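Side-chain contacts in cytidylate kinase-like family protein (Eubacterium ventriosum, PDB 3FDI), which is of unknown function but, as a cytidylate kinase-like P-loop protein, probably binds nucleotides and may transfer phosphate between them: residues Lys25-Tyr30 with Ser100-Gly105; Ile7-Gly12 with Lys194-Arg199; Arg133-Glu138 with Lys143-Met148; Ile178-Gly181 with Thr187-Asp190. All coordinates share one frame; numbering follows the deposited sequence.

Contact 1 of 4, residues Lys25-Tyr30 with Ser100-Gly105; sequences KLAEHY and SFVIVG
Ala27, in the last turns of helix 19-30, and Val102, in strand 101-104, form the closest backbone approach of the two segments, with 6.1 Å between the CA atom of Ala27 and the CA atom of Val102. So short a separation is possible because the helix offers little more than a methyl group at this point. Val102 meets the helix through one branch. With CG1 anti to the backbone N (chi1 178°), CG2 is the methyl turned to the helix, where it meets the side chain and the backbone carbon of one residue: Val102 CG2 lies 3.8 Å from Ala27 CB and equally far from Ala27 CA. Leu26 adds a looser flank, its CB 4.4 Å from the same Val102 CG2, while its side chain also packs on Ile11 of the neighbouring strand. Leu34 touches both Ala27 and Val102, closing the apolar cluster from strand 34-35. All three touching residues are buried, and nothing polar takes part between them. The case illustrates how a small helix residue lets a branched strand residue settle against the helix backbone, in the helix-on-parallel-sheet layer of a P-loop kinase fold.

Contact 2 of 4, residues Ile7-Gly12 with Lys194-Arg199; sequences IIIAIG and KYIDSR
Ile196 O, on the residue whose side chain meets Ile7 and Ile9, is approached by two donors of Arg199, close to the C-terminal end. Arg199 N reaches Ile196 O at 3.3 Å, and Arg199 NH1 comes to 2.7 Å from Ile196 O, but with an N-H...O angle of 116° this second bond is weak. The guanidinium presents its edge to the oxygen, which lies in its plane. The tail thus folds back over the last turn of helix 185-197, while the Ile196 side chain extends to the sheet.

There its two branches divide the work. CG2, anti to the backbone N, meets Ile7, whose CD1 is 3.8 Å from Ile196 CG2; these two side chains cross obliquely. CG1 sits beside the backbone N (chi1 -65°) and carries the other methyl to Ile9, which it meets at about a right angle. This end is tight: Ile196 CD1 is 3.5 Å from Ile9 CD1, less than usual van der Waals spacing. Tyr30 of helix 19-30 packs on both Ile7 and Ile196.

Shortening Ile196 to an alanine would probably leave Ile7 and Ile9 without their methyl partners and open a gap between strand and helix.

Strand 8-13 is the middle strand of the sheet and leads into the phosphate-binding loop. The apolar branches join it to the last helix by contact between methyl groups, whereas the polar bonds on Ile196 O only bend the segment after the helix back on its last turn, a division that implies a largely buried seam, probably held by non-directional packing.

Contact 3 of 4, residues Arg133-Glu138 with Lys143-Met148; sequences RVMERE and KTALNM. With SO4 (sulfate ion), chain G.
Val134 is the first residue of 133-138 to meet 143-148, where the short helical segments run at 105° to one another, their axes 9.0 Å apart at closest approach. Its CG1, anti to the backbone N, bears on the far helix and lies 3.9 Å from Ala145 CB. Met135, present as selenomethionine, comes in alongside with the root of its chain: CG is 3.6 Å from the same Ala145 CB. One methyl thus receives two consecutive residues, and its small size lets both side chains come up to it.

Arg137 belongs to another face and reaches a sulfate, probably from the crystallisation liquor. With CG anti to the backbone N and a bend at chi3, the guanidinium meets two oxygens: NH1 bonds sulfate O4 at 2.6 Å (152° at the hydrogen), and NH2 bonds sulfate O2 at 3.1 Å (142°). O4 lies at the guanidinium's edge, in its plane. Main-chain N atoms of Gly16, Gly18, Gly19 and His20 also bond the ion, as expected of a P-loop holding a phosphate, and Phe15 makes a cation-pi contact with Arg137. Glu138 ends the segment loosely, its CG 4.4 Å from the SE atom of Met148.

Apolar packing therefore probably helps to set how the two helices are turned, while the opposite chemistry, charge with anion, sits on a separate face of 133-138. The arrangement is consistent with the lid region of nucleotide kinases, where arginine helps bind phosphate; the sulfate probably marks such a site.

Contact 4 of 4, residues Ile178-Gly181 with Thr187-Asp190; sequences IKIG and TATD
Ile178 and Ile180 converge on Ala188 from two directions, seen from its CB at nearly a right angle to one another, so that a single methyl of helix 185-197 is held in the corner between two strand side chains. Ile178 starts toward the helix and straddles its target. Its CG2 is 3.9 Å from Ala188 CB, while CG1, placed beside the backbone N (chi1 -54°), carries CD1 onward to the backbone, 3.7 Å from Ala188 O and 4.1 Å from Ala188 CA. Ile180 leaves its strand at a slant and comes in only with its tip, CD1 lying 4.0 Å from Ala188 CB. One isoleucine therefore covers methyl and carbonyl together, and the other touches the methyl alone.

Lys179, between them in the strand, points away from the helix; its NZ bonds Arg172 O of the second subunit and its O receives Tyr195 OH of that subunit. On the helix, Thr189 likewise turns from the strand and packs on Val22, Lys25 and Leu26 of helix 19-30, its OG1 bonded to Val185 O.

Strand 176-180 is the outermost on its side of the sheet within the chain, and the helix that follows it after a short loop lies back against Ile178 and Ile180. The chemistry here is methyl against methyl, apart from the Ala188 carbonyl, which Ile178 CD1 touches without bonding. This is consistent with fit rather than directional bonding setting the strand-helix spacing, while Lys179 of the same strand bonds the second subunit.

Contacts 1, 2 and 4 are buried joints of helices with one parallel sheet. Contacts 2 and 4 share helix 185-197, at its end and its earlier turns, whereas contact 1 brings in helix 19-30. Tyr30 OH of contact 1 bonds Asp197 OD1 of contact 2 at 2.7 Å, tying the two helices together. Contacts 2 and 4 also lie beside the second subunit, and contact 3 beside the third. Contact 3 stands farther out, about 25 Å from contact 1 centre to centre: its helix-helix core is buried but its rim, at Glu138, is exposed, and it alone includes an anion site. Aliphatic chemistry thus governs the sheet flanks, ionic chemistry the side probably meant for phosphate.

Contact 1 of 4, residues Lys25-Tyr30 with Ser100-Gly105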
loop_
_atom_site.group_PDB
_atom_site.type_symbol
_atom_site.label_atom_id
_atom_site.label_comp_id
_atom_site.label_asym_id
_atom_site.label_seq_id
_atom_site.Cartn_x
_atom_site.Cartn_y
_atom_site.Cartn_z
ATOM N N LYS B 25 -32.018 -0.101 -3.636
ATOM C CA LYS B 25 -32.643 0.364 -4.871
ATOM C C LYS B 25 -32.443 -0.595 -6.046
ATOM O O LYS B 25 -33.390 -0.910 -6.751
ATOM C CB LYS B 25 -32.200 1.796 -5.209
ATOM C CG LYS B 25 -32.796 2.800 -4.204
ATOM C CD LYS B 25 -32.268 4.233 -4.311
ATOM C CE LYS B 25 -33.312 5.212 -3.693
ATOM N NZ LYS B 25 -32.906 6.651 -3.697
ATOM N N LEU B 26 -31.243 -1.100 -6.227
ATOM C CA LEU B 26 -30.978 -2.128 -7.237
ATOM C C LEU B 26 -31.835 -3.399 -7.005
ATOM O O LEU B 26 -32.433 -3.918 -7.957
ATOM C CB LEU B 26 -29.476 -2.504 -7.234
ATOM C CG LEU B 26 -28.508 -1.437 -7.731
ATOM C CD1 LEU B 26 -26.984 -1.752 -7.372
ATOM C CD2 LEU B 26 -28.744 -1.197 -9.274
ATOM N N ALA B 27 -31.878 -3.907 -5.766
ATOM C CA ALA B 27 -32.596 -5.153 -5.463
ATOM C C ALA B 27 -34.080 -4.998 -5.813
ATOM O O ALA B 27 -34.700 -5.873 -6.412
ATOM C CB ALA B 27 -32.425 -5.554 -3.954
ATOM N N GLU B 28 -34.626 -3.846 -5.465
ATOM C CA GLU B 28 -35.990 -3.511 -5.813
ATOM C C GLU B 28 -36.178 -3.361 -7.313
ATOM O O GLU B 28 -37.189 -3.784 -7.824
ATOM C CB GLU B 28 -36.434 -2.219 -5.117
ATOM C CG GLU B 28 -36.823 -2.410 -3.640
ATOM C CD GLU B 28 -36.932 -1.102 -2.867
ATOM O OE1 GLU B 28 -36.886 -0.009 -3.489
ATOM O OE2 GLU B 28 -37.041 -1.175 -1.635
ATOM N N HIS B 29 -35.228 -2.762 -8.027
ATOM C CA HIS B 29 -35.419 -2.576 -9.466
ATOM C C HIS B 29 -35.480 -3.907 -10.191
ATOM O O HIS B 29 -36.305 -4.094 -11.079
ATOM C CB HIS B 29 -34.316 -1.748 -10.095
ATOM C CG HIS B 29 -34.468 -1.583 -11.577
ATOM N ND1 HIS B 29 -33.833 -2.393 -12.493
ATOM C CD2 HIS B 29 -35.184 -0.693 -12.299
ATOM C CE1 HIS B 29 -34.141 -2.001 -13.713
ATOM N NE2 HIS B 29 -34.956 -0.968 -13.625
ATOM N N TYR B 30 -34.599 -4.824 -9.811
ATOM C CA TYR B 30 -34.572 -6.135 -10.416
ATOM C C TYR B 30 -35.422 -7.162 -9.662
ATOM O O TYR B 30 -35.457 -8.314 -10.037
ATOM C CB TYR B 30 -33.127 -6.613 -10.513
ATOM C CG TYR B 30 -32.311 -5.864 -11.531
ATOM C CD1 TYR B 30 -32.555 -6.013 -12.890
ATOM C CD2 TYR B 30 -31.271 -5.031 -11.135
ATOM C CE1 TYR B 30 -31.780 -5.320 -13.843
ATOM C CE2 TYR B 30 -30.497 -4.345 -12.073
ATOM C CZ TYR B 30 -30.756 -4.487 -13.414
ATOM O OH TYR B 30 -29.997 -3.777 -14.311
ATOM N N SER B 100 -30.514 -15.172 -8.469
ATOM C CA SER B 100 -30.160 -13.797 -8.633
ATOM C C SER B 100 -30.281 -13.063 -7.305
ATOM O O SER B 100 -31.230 -13.308 -6.544
ATOM C CB SER B 100 -31.065 -13.156 -9.630
ATOM O OG SER B 100 -30.883 -13.771 -10.898
ATOM N N PHE B 101 -29.324 -12.170 -7.022
ATOM C CA PHE B 101 -29.316 -11.413 -5.770
ATOM C C PHE B 101 -28.314 -10.277 -5.781
ATOM O O PHE B 101 -27.458 -10.187 -6.658
ATOM C CB PHE B 101 -29.050 -12.328 -4.516
ATOM C CG PHE B 101 -27.756 -13.107 -4.577
ATOM C CD1 PHE B 101 -26.574 -12.592 -4.036
ATOM C CD2 PHE B 101 -27.717 -14.348 -5.185
ATOM C CE1 PHE B 101 -25.378 -13.312 -4.092
ATOM C CE2 PHE B 101 -26.524 -15.084 -5.266
ATOM C CZ PHE B 101 -25.349 -14.560 -4.714
ATOM N N VAL B 102 -28.480 -9.413 -4.782
ATOM C CA VAL B 102 -27.555 -8.352 -4.462
ATOM C C VAL B 102 -26.882 -8.774 -3.164
ATOM O O VAL B 102 -27.537 -9.260 -2.230
ATOM C CB VAL B 102 -28.274 -7.001 -4.247
ATOM C CG1 VAL B 102 -27.269 -5.945 -3.858
ATOM C CG2 VAL B 102 -29.066 -6.569 -5.506
ATOM N N ILE B 103 -25.568 -8.617 -3.113
ATOM C CA ILE B 103 -24.831 -8.913 -1.910
ATOM C C ILE B 103 -23.899 -7.730 -1.616
ATOM O O ILE B 103 -23.169 -7.265 -2.482
ATOM C CB ILE B 103 -24.107 -10.300 -2.005
ATOM C CG1 ILE B 103 -23.292 -10.633 -0.746
ATOM C CG2 ILE B 103 -23.229 -10.383 -3.223
ATOM C CD1 ILE B 103 -24.075 -10.775 0.485
ATOM N N VAL B 104 -23.984 -7.229 -0.399
ATOM C CA VAL B 104 -23.138 -6.146 0.049
ATOM C C VAL B 104 -21.976 -6.759 0.805
ATOM O O VAL B 104 -22.181 -7.591 1.700
ATOM C CB VAL B 104 -23.920 -5.220 0.988
ATOM C CG1 VAL B 104 -22.985 -4.190 1.616
ATOM C CG2 VAL B 104 -25.082 -4.531 0.213
ATOM N N GLY B 105 -20.762 -6.363 0.455
ATOM C CA GLY B 105 -19.605 -6.736 1.209
ATOM C C GLY B 105 -19.337 -8.207 1.089
ATOM O O GLY B 105 -19.620 -8.804 0.036
#

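Contact 2 of 4, residues Ile7-Gly12 with Lys194-Arg199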
loop_
_atom_site.group_PDB
_atom_site.type_symbol
_atom_site.label_atom_id
_atom_site.label_comp_id
_atom_site.label_asym_id
_atom_site.label_seq_id
_atom_site.Cartn_x
_atom_site.Cartn_y
_atom_site.Cartn_z
ATOM N N ILE B 7 -28.663 -12.666 -12.722
ATOM C CA ILE B 7 -27.950 -11.450 -12.269
ATOM C C ILE B 7 -27.524 -11.491 -10.804
ATOM O O ILE B 7 -28.339 -11.740 -9.892
ATOM C CB ILE B 7 -28.738 -10.135 -12.468
ATOM C CG1 ILE B 7 -29.554 -10.154 -13.775
ATOM C CG2 ILE B 7 -27.775 -8.960 -12.517
ATOM C CD1 ILE B 7 -29.731 -8.747 -14.456
ATOM N N ILE B 8 -26.235 -11.246 -10.584
ATOM C CA ILE B 8 -25.680 -11.092 -9.236
ATOM C C ILE B 8 -24.942 -9.737 -9.159
ATOM O O ILE B 8 -24.107 -9.460 -9.998
ATOM C CB ILE B 8 -24.741 -12.258 -8.879
ATOM C CG1 ILE B 8 -25.414 -13.603 -9.185
ATOM C CG2 ILE B 8 -24.389 -12.218 -7.443
ATOM C CD1 ILE B 8 -24.525 -14.780 -9.102
ATOM N N ILE B 9 -25.278 -8.895 -8.173
ATOM C CA ILE B 9 -24.638 -7.609 -8.009
ATOM C C ILE B 9 -23.927 -7.568 -6.686
ATOM O O ILE B 9 -24.559 -7.763 -5.658
ATOM C CB ILE B 9 -25.633 -6.495 -8.047
ATOM C CG1 ILE B 9 -26.429 -6.550 -9.377
ATOM C CG2 ILE B 9 -24.908 -5.144 -7.821
ATOM C CD1 ILE B 9 -27.653 -5.564 -9.420
ATOM N N ALA B 10 -22.608 -7.360 -6.720
ATOM C CA ALA B 10 -21.737 -7.386 -5.536
ATOM C C ALA B 10 -21.352 -5.937 -5.274
ATOM O O ALA B 10 -20.775 -5.265 -6.142
ATOM C CB ALA B 10 -20.519 -8.226 -5.772
ATOM N N ILE B 11 -21.719 -5.425 -4.118
ATOM C CA ILE B 11 -21.544 -4.023 -3.813
ATOM C C ILE B 11 -20.598 -3.915 -2.684
ATOM O O ILE B 11 -20.804 -4.560 -1.638
ATOM C CB ILE B 11 -22.864 -3.383 -3.401
ATOM C CG1 ILE B 11 -23.716 -3.100 -4.630
ATOM C CG2 ILE B 11 -22.621 -2.033 -2.678
ATOM C CD1 ILE B 11 -25.086 -2.924 -4.296
ATOM N N GLY B 12 -19.576 -3.106 -2.885
ATOM C CA GLY B 12 -18.726 -2.607 -1.828
ATOM C C GLY B 12 -18.998 -1.125 -1.632
ATOM O O GLY B 12 -19.673 -0.495 -2.431
ATOM N N LYS B 194 -27.714 0.653 -16.095
ATOM C CA LYS B 194 -27.282 0.815 -17.481
ATOM C C LYS B 194 -26.090 -0.083 -17.781
ATOM O O LYS B 194 -26.069 -0.774 -18.794
ATOM C CB LYS B 194 -26.915 2.282 -17.723
ATOM C CG LYS B 194 -26.435 2.658 -19.150
ATOM C CD LYS B 194 -26.329 4.188 -19.257
ATOM C CE LYS B 194 -26.519 4.763 -20.656
ATOM N NZ LYS B 194 -27.866 4.622 -21.259
ATOM N N TYR B 195 -25.093 -0.103 -16.890
ATOM C CA TYR B 195 -23.968 -1.006 -17.077
ATOM C C TYR B 195 -24.475 -2.448 -17.263
ATOM O O TYR B 195 -24.127 -3.158 -18.240
ATOM C CB TYR B 195 -22.999 -0.919 -15.876
ATOM C CG TYR B 195 -21.716 -1.681 -16.044
ATOM C CD1 TYR B 195 -20.554 -1.045 -16.490
ATOM C CD2 TYR B 195 -21.642 -3.020 -15.757
ATOM C CE1 TYR B 195 -19.368 -1.722 -16.623
ATOM C CE2 TYR B 195 -20.429 -3.712 -15.909
ATOM C CZ TYR B 195 -19.306 -3.037 -16.339
ATOM O OH TYR B 195 -18.106 -3.691 -16.500
ATOM N N ILE B 196 -25.326 -2.867 -16.339
ATOM C CA ILE B 196 -25.808 -4.269 -16.281
ATOM C C ILE B 196 -26.594 -4.633 -17.527
ATOM O O ILE B 196 -26.352 -5.685 -18.142
ATOM C CB ILE B 196 -26.713 -4.536 -15.002
ATOM C CG1 ILE B 196 -25.886 -4.397 -13.732
ATOM C CG2 ILE B 196 -27.362 -5.888 -15.073
ATOM C CD1 ILE B 196 -26.706 -4.258 -12.497
ATOM N N ASP B 197 -27.515 -3.747 -17.909
ATOM C CA ASP B 197 -28.419 -4.016 -19.017
ATOM C C ASP B 197 -27.769 -3.846 -20.395
ATOM O O ASP B 197 -28.276 -4.312 -21.383
ATOM C CB ASP B 197 -29.667 -3.126 -18.913
ATOM C CG ASP B 197 -30.456 -3.334 -17.600
ATOM O OD1 ASP B 197 -30.320 -4.369 -16.908
ATOM O OD2 ASP B 197 -31.229 -2.422 -17.252
ATOM N N SER B 198 -26.633 -3.186 -20.468
ATOM C CA SER B 198 -25.955 -3.017 -21.743
ATOM C C SER B 198 -24.849 -4.065 -21.856
ATOM O O SER B 198 -23.950 -3.956 -22.655
ATOM C CB SER B 198 -25.390 -1.627 -21.811
ATOM O OG SER B 198 -24.312 -1.562 -20.924
ATOM N N ARG B 199 -24.939 -5.109 -21.058
ATOM C CA ARG B 199 -23.984 -6.191 -21.119
ATOM C C ARG B 199 -24.745 -7.463 -21.534
ATOM O O ARG B 199 -25.326 -7.513 -22.647
ATOM C CB ARG B 199 -23.322 -6.289 -19.758
ATOM C CG ARG B 199 -22.876 -7.655 -19.312
ATOM C CD ARG B 199 -22.411 -7.602 -17.890
ATOM N NE ARG B 199 -22.981 -8.699 -17.094
ATOM C CZ ARG B 199 -24.279 -8.842 -16.814
ATOM N NH1 ARG B 199 -25.180 -7.969 -17.253
ATOM N NH2 ARG B 199 -24.683 -9.864 -16.077
#

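Contact 3 of 4, residues Arg133-Glu138 with Lys143-Met148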
loop_
_atom_site.group_PDB
_atom_site.type_symbol
_atom_site.label_atom_id
_atom_site.label_comp_id
_atom_site.label_asym_id
_atom_site.label_seq_id
_atom_site.Cartn_x
_atom_site.Cartn_y
_atom_site.Cartn_z
ATOM N N ARG B 133 -24.679 12.363 5.993
ATOM C CA ARG B 133 -25.554 11.177 6.031
ATOM C C ARG B 133 -25.387 10.403 7.333
ATOM O O ARG B 133 -26.378 9.960 7.903
ATOM C CB ARG B 133 -25.366 10.252 4.807
ATOM C CG ARG B 133 -25.908 8.812 5.021
ATOM C CD ARG B 133 -26.152 8.034 3.740
ATOM N NE ARG B 133 -25.596 8.720 2.588
ATOM C CZ ARG B 133 -26.296 9.215 1.571
ATOM N NH1 ARG B 133 -25.643 9.838 0.596
ATOM N NH2 ARG B 133 -27.629 9.075 1.502
ATOM N N VAL B 134 -24.139 10.257 7.790
ATOM C CA VAL B 134 -23.818 9.527 9.029
ATOM C C VAL B 134 -24.356 10.211 10.328
ATOM O O VAL B 134 -24.948 9.544 11.188
ATOM C CB VAL B 134 -22.278 9.288 9.157
ATOM C CG1 VAL B 134 -21.911 8.712 10.510
ATOM C CG2 VAL B 134 -21.756 8.358 8.003
HETATM N N MSE B 135 -24.109 11.511 10.490
HETATM C CA MSE B 135 -24.653 12.254 11.658
HETATM C C MSE B 135 -26.165 12.098 11.770
HETATM O O MSE B 135 -26.696 11.787 12.835
HETATM C CB MSE B 135 -24.334 13.744 11.556
HETATM C CG MSE B 135 -22.861 14.055 11.571
HETATM SE SE MSE B 135 -22.651 15.905 11.103
HETATM C CE MSE B 135 -23.437 16.699 12.763
ATOM N N GLU B 136 -26.828 12.319 10.643
ATOM C CA GLU B 136 -28.263 12.160 10.506
ATOM C C GLU B 136 -28.707 10.746 10.764
ATOM O O GLU B 136 -29.744 10.545 11.366
ATOM C CB GLU B 136 -28.719 12.561 9.097
ATOM C CG GLU B 136 -30.254 12.725 8.947
ATOM C CD GLU B 136 -30.664 13.536 7.687
ATOM O OE1 GLU B 136 -29.835 14.302 7.136
ATOM O OE2 GLU B 136 -31.830 13.408 7.237
ATOM N N ARG B 137 -27.950 9.764 10.279
ATOM C CA ARG B 137 -28.317 8.368 10.466
ATOM C C ARG B 137 -28.123 7.997 11.924
ATOM O O ARG B 137 -28.993 7.384 12.509
ATOM C CB ARG B 137 -27.491 7.440 9.562
ATOM C CG ARG B 137 -27.510 5.953 9.972
ATOM C CD ARG B 137 -26.333 5.182 9.331
ATOM N NE ARG B 137 -26.382 5.368 7.899
ATOM C CZ ARG B 137 -25.390 5.122 7.042
ATOM N NH1 ARG B 137 -25.607 5.348 5.760
ATOM N NH2 ARG B 137 -24.206 4.663 7.441
ATOM N N GLU B 138 -26.991 8.382 12.501
ATOM C CA GLU B 138 -26.563 7.841 13.790
ATOM C C GLU B 138 -26.715 8.798 14.989
ATOM O O GLU B 138 -26.203 8.514 16.091
ATOM C CB GLU B 138 -25.110 7.348 13.684
ATOM C CG GLU B 138 -24.882 6.190 12.686
ATOM C CD GLU B 138 -25.556 4.866 13.120
ATOM O OE1 GLU B 138 -24.962 3.771 12.947
ATOM O OE2 GLU B 138 -26.691 4.912 13.630
ATOM N N LYS B 143 -17.585 15.234 14.670
ATOM C CA LYS B 143 -16.376 14.587 15.203
ATOM C C LYS B 143 -16.551 13.078 15.205
ATOM O O LYS B 143 -15.771 12.345 14.602
ATOM C CB LYS B 143 -16.087 15.097 16.637
ATOM C CG LYS B 143 -14.890 14.440 17.409
ATOM C CD LYS B 143 -14.851 14.884 18.942
ATOM C CE LYS B 143 -13.643 14.267 19.703
ATOM N NZ LYS B 143 -13.218 15.013 20.924
ATOM N N THR B 144 -17.601 12.619 15.869
ATOM C CA THR B 144 -17.896 11.200 15.924
ATOM C C THR B 144 -18.133 10.600 14.534
ATOM O O THR B 144 -17.596 9.558 14.232
ATOM C CB THR B 144 -19.103 10.943 16.793
ATOM O OG1 THR B 144 -18.862 11.536 18.058
ATOM C CG2 THR B 144 -19.332 9.438 17.006
ATOM N N ALA B 145 -18.942 11.266 13.718
ATOM C CA ALA B 145 -19.237 10.813 12.375
ATOM C C ALA B 145 -17.949 10.488 11.688
ATOM O O ALA B 145 -17.792 9.393 11.140
ATOM C CB ALA B 145 -19.981 11.876 11.616
ATOM N N LEU B 146 -16.998 11.414 11.719
ATOM C CA LEU B 146 -15.768 11.184 10.959
ATOM C C LEU B 146 -14.873 10.073 11.515
ATOM O O LEU B 146 -14.193 9.387 10.758
ATOM C CB LEU B 146 -14.985 12.482 10.684
ATOM C CG LEU B 146 -15.354 13.058 9.301
ATOM C CD1 LEU B 146 -16.286 14.257 9.468
ATOM C CD2 LEU B 146 -14.142 13.422 8.434
ATOM N N ASN B 147 -14.894 9.899 12.824
ATOM C CA ASN B 147 -14.209 8.798 13.471
ATOM C C ASN B 147 -14.857 7.497 13.120
ATOM O O ASN B 147 -14.185 6.570 12.774
ATOM C CB ASN B 147 -14.228 8.982 14.986
ATOM C CG ASN B 147 -13.239 10.019 15.442
ATOM O OD1 ASN B 147 -12.332 10.389 14.702
ATOM N ND2 ASN B 147 -13.389 10.488 16.667
HETATM N N MSE B 148 -16.173 7.422 13.210
HETATM C CA MSE B 148 -16.866 6.223 12.747
HETATM C C MSE B 148 -16.514 5.862 11.308
HETATM O O MSE B 148 -16.294 4.699 10.986
HETATM C CB MSE B 148 -18.358 6.425 12.852
HETATM C CG MSE B 148 -18.888 5.991 14.163
HETATM SE SE MSE B 148 -20.728 6.471 14.126
HETATM C CE MSE B 148 -20.459 8.340 14.620
HETATM S S SO4 G . -23.552 3.178 3.768
HETATM O O1 SO4 G . -24.499 2.087 3.518
HETATM O O2 SO4 G . -22.904 3.058 5.071
HETATM O O3 SO4 G . -22.566 2.970 2.686
HETATM O O4 SO4 G . -24.282 4.478 3.646
#

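Contact 4 of 4, residues Ile178-Gly181 with Thr187-Asp190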
loop_
_atom_site.group_PDB
_atom_site.type_symbol
_atom_site.label_atom_id
_atom_site.label_comp_id
_atom_site.label_asym_id
_atom_site.label_seq_id
_atom_site.Cartn_x
_atom_site.Cartn_y
_atom_site.Cartn_z
ATOM N N ILE B 178 -18.546 4.532 -8.223
ATOM C CA ILE B 178 -19.290 5.780 -8.386
ATOM C C ILE B 178 -19.244 6.572 -7.084
ATOM O O ILE B 178 -19.548 6.013 -5.989
ATOM C CB ILE B 178 -20.739 5.509 -8.805
ATOM C CG1 ILE B 178 -20.760 4.630 -10.066
ATOM C CG2 ILE B 178 -21.420 6.809 -9.160
ATOM C CD1 ILE B 178 -22.160 4.163 -10.489
ATOM N N LYS B 179 -18.784 7.812 -7.167
ATOM C CA LYS B 179 -18.687 8.700 -5.977
ATOM C C LYS B 179 -19.959 9.485 -5.870
ATOM O O LYS B 179 -20.334 10.187 -6.821
ATOM C CB LYS B 179 -17.502 9.683 -6.066
ATOM C CG LYS B 179 -17.314 10.588 -4.831
ATOM C CD LYS B 179 -16.034 11.420 -4.934
ATOM C CE LYS B 179 -14.740 10.539 -4.878
ATOM N NZ LYS B 179 -13.499 11.338 -5.061
ATOM N N ILE B 180 -20.614 9.347 -4.734
ATOM C CA ILE B 180 -21.859 10.011 -4.451
ATOM C C ILE B 180 -21.549 11.317 -3.759
ATOM O O ILE B 180 -20.853 11.359 -2.783
ATOM C CB ILE B 180 -22.751 9.111 -3.632
ATOM C CG1 ILE B 180 -23.154 7.918 -4.480
ATOM C CG2 ILE B 180 -23.947 9.839 -3.190
ATOM C CD1 ILE B 180 -24.323 7.187 -4.022
ATOM N N GLY B 181 -22.038 12.393 -4.336
ATOM C CA GLY B 181 -21.660 13.735 -3.959
ATOM C C GLY B 181 -22.161 14.636 -5.059
ATOM O O GLY B 181 -23.269 15.115 -4.991
ATOM N N THR B 187 -28.968 8.551 -9.141
ATOM C CA THR B 187 -28.170 8.662 -10.343
ATOM C C THR B 187 -27.156 7.515 -10.426
ATOM O O THR B 187 -26.992 6.938 -11.485
ATOM C CB THR B 187 -27.451 10.016 -10.450
ATOM O OG1 THR B 187 -28.412 11.071 -10.650
ATOM C CG2 THR B 187 -26.469 10.020 -11.641
ATOM N N ALA B 188 -26.498 7.205 -9.299
ATOM C CA ALA B 188 -25.604 6.049 -9.170
ATOM C C ALA B 188 -26.330 4.727 -9.449
ATOM O O ALA B 188 -25.840 3.888 -10.163
ATOM C CB ALA B 188 -24.964 6.033 -7.771
ATOM N N THR B 189 -27.508 4.551 -8.897
ATOM C CA THR B 189 -28.261 3.329 -9.114
ATOM C C THR B 189 -28.550 3.154 -10.613
ATOM O O THR B 189 -28.353 2.057 -11.173
ATOM C CB THR B 189 -29.553 3.356 -8.266
ATOM O OG1 THR B 189 -29.189 3.533 -6.891
ATOM C CG2 THR B 189 -30.350 2.090 -8.420
ATOM N N ASP B 190 -28.967 4.247 -11.277
ATOM C CA ASP B 190 -29.338 4.198 -12.716
ATOM C C ASP B 190 -28.147 3.843 -13.572
ATOM O O ASP B 190 -28.284 3.139 -14.571
ATOM C CB ASP B 190 -29.927 5.518 -13.241
ATOM C CG ASP B 190 -31.365 5.811 -12.720
ATOM O OD1 ASP B 190 -32.094 4.934 -12.165
ATOM O OD2 ASP B 190 -31.785 6.979 -12.863
#